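Local coordinates for phytase (Debaryomyces castellii, PDB 2GFI), which hydrolyses phytate (inositol hexakisphosphate) as a 3-phytase of the histidine acid phosphatase family, releasing phosphate, at residues S294-N299 with I345-E350. Residues are numbered along the deposited sequence; the frame is centred on the assembly and turned at random.
Sequences SNSAGN and ILIPDE
I347 reaches across to S296 and A297 with both ends of its forked side chain. One branch ends at the serine: CD1 of I347 lies 3.3 Å from OG of S296. The other meets the alanine: CG2 of I347 packs 3.6 Å from CB of A297, methyl against methyl. The torsions of I347 set this fork: CG1 stands anti to the carbonyl carbon (chi1 -52°), CG2 is anti to the backbone N, and the second torsion (chi2 -48°) bends CD1 toward the serine. The contact is one of van der Waals packing.

The packing of I347 against S296 and A297 is the tight part, and the serine end is its more buried side. Both S296 and A297 also touch S341 of helix 333-343, with Y363 beside the serine and Y292 beside the alanine. Beyond I347 the 345-350 segment runs out to solvent. P348 does not touch the turn, while D349 and E350 are exposed.

S296 to N299 form a type I beta turn, closed by a hydrogen bond of 2.9 Å from N299 N to S296 O. The turn is held from within the chain as well: OD1 of N299 caps the backbone N of M301, and T302 OG1 makes a hydrogen bond to S296 O. The turn links helix 277-295 to helix 302-318. I347 lies in the loop after helix 333-343. That helix begins at D333, the predicted proton donor, whose side chain is about 11 Å from that of S296. The turn after helix 277-295 thus packs on the loop after helix 333-343, within the histidine phosphatase superfamily (branch 2) fold.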
loop_
_atom_site.group_PDB
_atom_site.type_symbol
_atom_site.label_atom_id
_atom_site.label_comp_id
_atom_site.label_asym_id
_atom_site.label_seq_id
_atom_site.Cartn_x
_atom_site.Cartn_y
_atom_site.Cartn_z
ATOM N N SER A 294 32.311 17.877 1.841
ATOM C CA SER A 294 33.385 16.967 2.187
ATOM C C SER A 294 33.627 15.931 1.113
ATOM O O SER A 294 34.766 15.663 0.762
ATOM C CB SER A 294 33.048 16.271 3.501
ATOM O OG SER A 294 32.650 17.270 4.407
ATOM N N ASN A 295 32.546 15.344 0.599
ATOM C CA ASN A 295 32.646 14.173 -0.274
ATOM C C ASN A 295 32.202 14.393 -1.702
ATOM O O ASN A 295 32.221 13.455 -2.488
ATOM C CB ASN A 295 31.823 13.013 0.275
ATOM C CG ASN A 295 32.072 12.754 1.731
ATOM O OD1 ASN A 295 33.182 12.927 2.214
ATOM N ND2 ASN A 295 31.025 12.312 2.447
ATOM N N SER A 296 31.772 15.603 -2.019
ATOM C CA SER A 296 31.281 15.883 -3.344
ATOM C C SER A 296 31.888 17.178 -3.886
ATOM O O SER A 296 32.954 17.609 -3.445
ATOM C CB SER A 296 29.755 15.933 -3.312
ATOM O OG SER A 296 29.212 15.766 -4.604
ATOM N N ALA A 297 31.211 17.806 -4.831
ATOM C CA ALA A 297 31.777 18.909 -5.591
ATOM C C ALA A 297 32.074 20.163 -4.760
ATOM O O ALA A 297 32.723 21.094 -5.245
ATOM C CB ALA A 297 30.868 19.244 -6.794
ATOM N N GLY A 298 31.591 20.192 -3.526
ATOM C CA GLY A 298 31.941 21.265 -2.585
ATOM C C GLY A 298 33.428 21.225 -2.282
ATOM O O GLY A 298 34.034 22.237 -2.004
ATOM N N ASN A 299 34.014 20.041 -2.335
ATOM C CA ASN A 299 35.425 19.865 -2.066
ATOM C C ASN A 299 36.179 19.721 -3.394
ATOM O O ASN A 299 35.881 18.800 -4.188
ATOM C CB ASN A 299 35.652 18.645 -1.163
ATOM C CG ASN A 299 37.089 18.546 -0.659
ATOM O OD1 ASN A 299 38.017 18.356 -1.442
ATOM N ND2 ASN A 299 37.276 18.659 0.660
ATOM N N ILE A 345 26.012 13.209 -12.278
ATOM C CA ILE A 345 24.578 13.156 -12.588
ATOM C C ILE A 345 23.663 13.566 -11.422
ATOM O O ILE A 345 22.484 13.872 -11.611
ATOM C CB ILE A 345 24.212 11.761 -13.127
ATOM C CG1 ILE A 345 24.578 10.691 -12.101
ATOM C CG2 ILE A 345 24.933 11.541 -14.438
ATOM C CD1 ILE A 345 24.031 9.320 -12.442
ATOM N N LEU A 346 24.189 13.540 -10.209
ATOM C CA LEU A 346 23.385 13.929 -9.054
ATOM C C LEU A 346 24.032 15.094 -8.299
ATOM O O LEU A 346 23.791 15.300 -7.104
ATOM C CB LEU A 346 23.098 12.717 -8.169
ATOM C CG LEU A 346 22.075 11.751 -8.783
ATOM C CD1 LEU A 346 22.066 10.453 -8.015
ATOM C CD2 LEU A 346 20.667 12.370 -8.813
ATOM N N ILE A 347 24.821 15.872 -9.046
ATOM C CA ILE A 347 25.597 17.000 -8.512
ATOM C C ILE A 347 24.936 18.338 -8.894
ATOM O O ILE A 347 24.657 18.583 -10.060
ATOM C CB ILE A 347 27.091 16.907 -9.030
ATOM C CG1 ILE A 347 27.687 15.525 -8.759
ATOM C CG2 ILE A 347 27.974 18.024 -8.457
ATOM C CD1 ILE A 347 27.477 14.994 -7.343
ATOM N N PRO A 348 24.690 19.212 -7.924
ATOM C CA PRO A 348 24.088 20.518 -8.227
ATOM C C PRO A 348 25.096 21.383 -8.998
ATOM O O PRO A 348 26.303 21.144 -8.891
ATOM C CB PRO A 348 23.825 21.120 -6.839
ATOM C CG PRO A 348 24.826 20.517 -5.988
ATOM C CD PRO A 348 24.994 19.061 -6.489
ATOM N N ASP A 349 24.604 22.369 -9.752
ATOM C CA ASP A 349 25.470 23.303 -10.495
ATOM C C ASP A 349 26.311 24.167 -9.593
ATOM O O ASP A 349 27.453 24.527 -9.930
ATOM C CB ASP A 349 24.626 24.247 -11.335
ATOM C CG ASP A 349 24.028 23.566 -12.544
ATOM O OD1 ASP A 349 24.666 22.605 -13.067
ATOM O OD2 ASP A 349 22.927 23.942 -13.026
ATOM N N GLU A 350 25.710 24.535 -8.465
ATOM C CA GLU A 350 26.345 25.410 -7.499
ATOM C C GLU A 350 26.451 24.769 -6.117
ATOM O O GLU A 350 25.742 23.821 -5.788
ATOM C CB GLU A 350 25.661 26.796 -7.449
ATOM C CG GLU A 350 24.146 26.798 -7.628
ATOM C CD GLU A 350 23.483 28.172 -7.389
ATOM O OE1 GLU A 350 24.224 29.212 -7.257
ATOM O OE2 GLU A 350 22.199 28.221 -7.321
#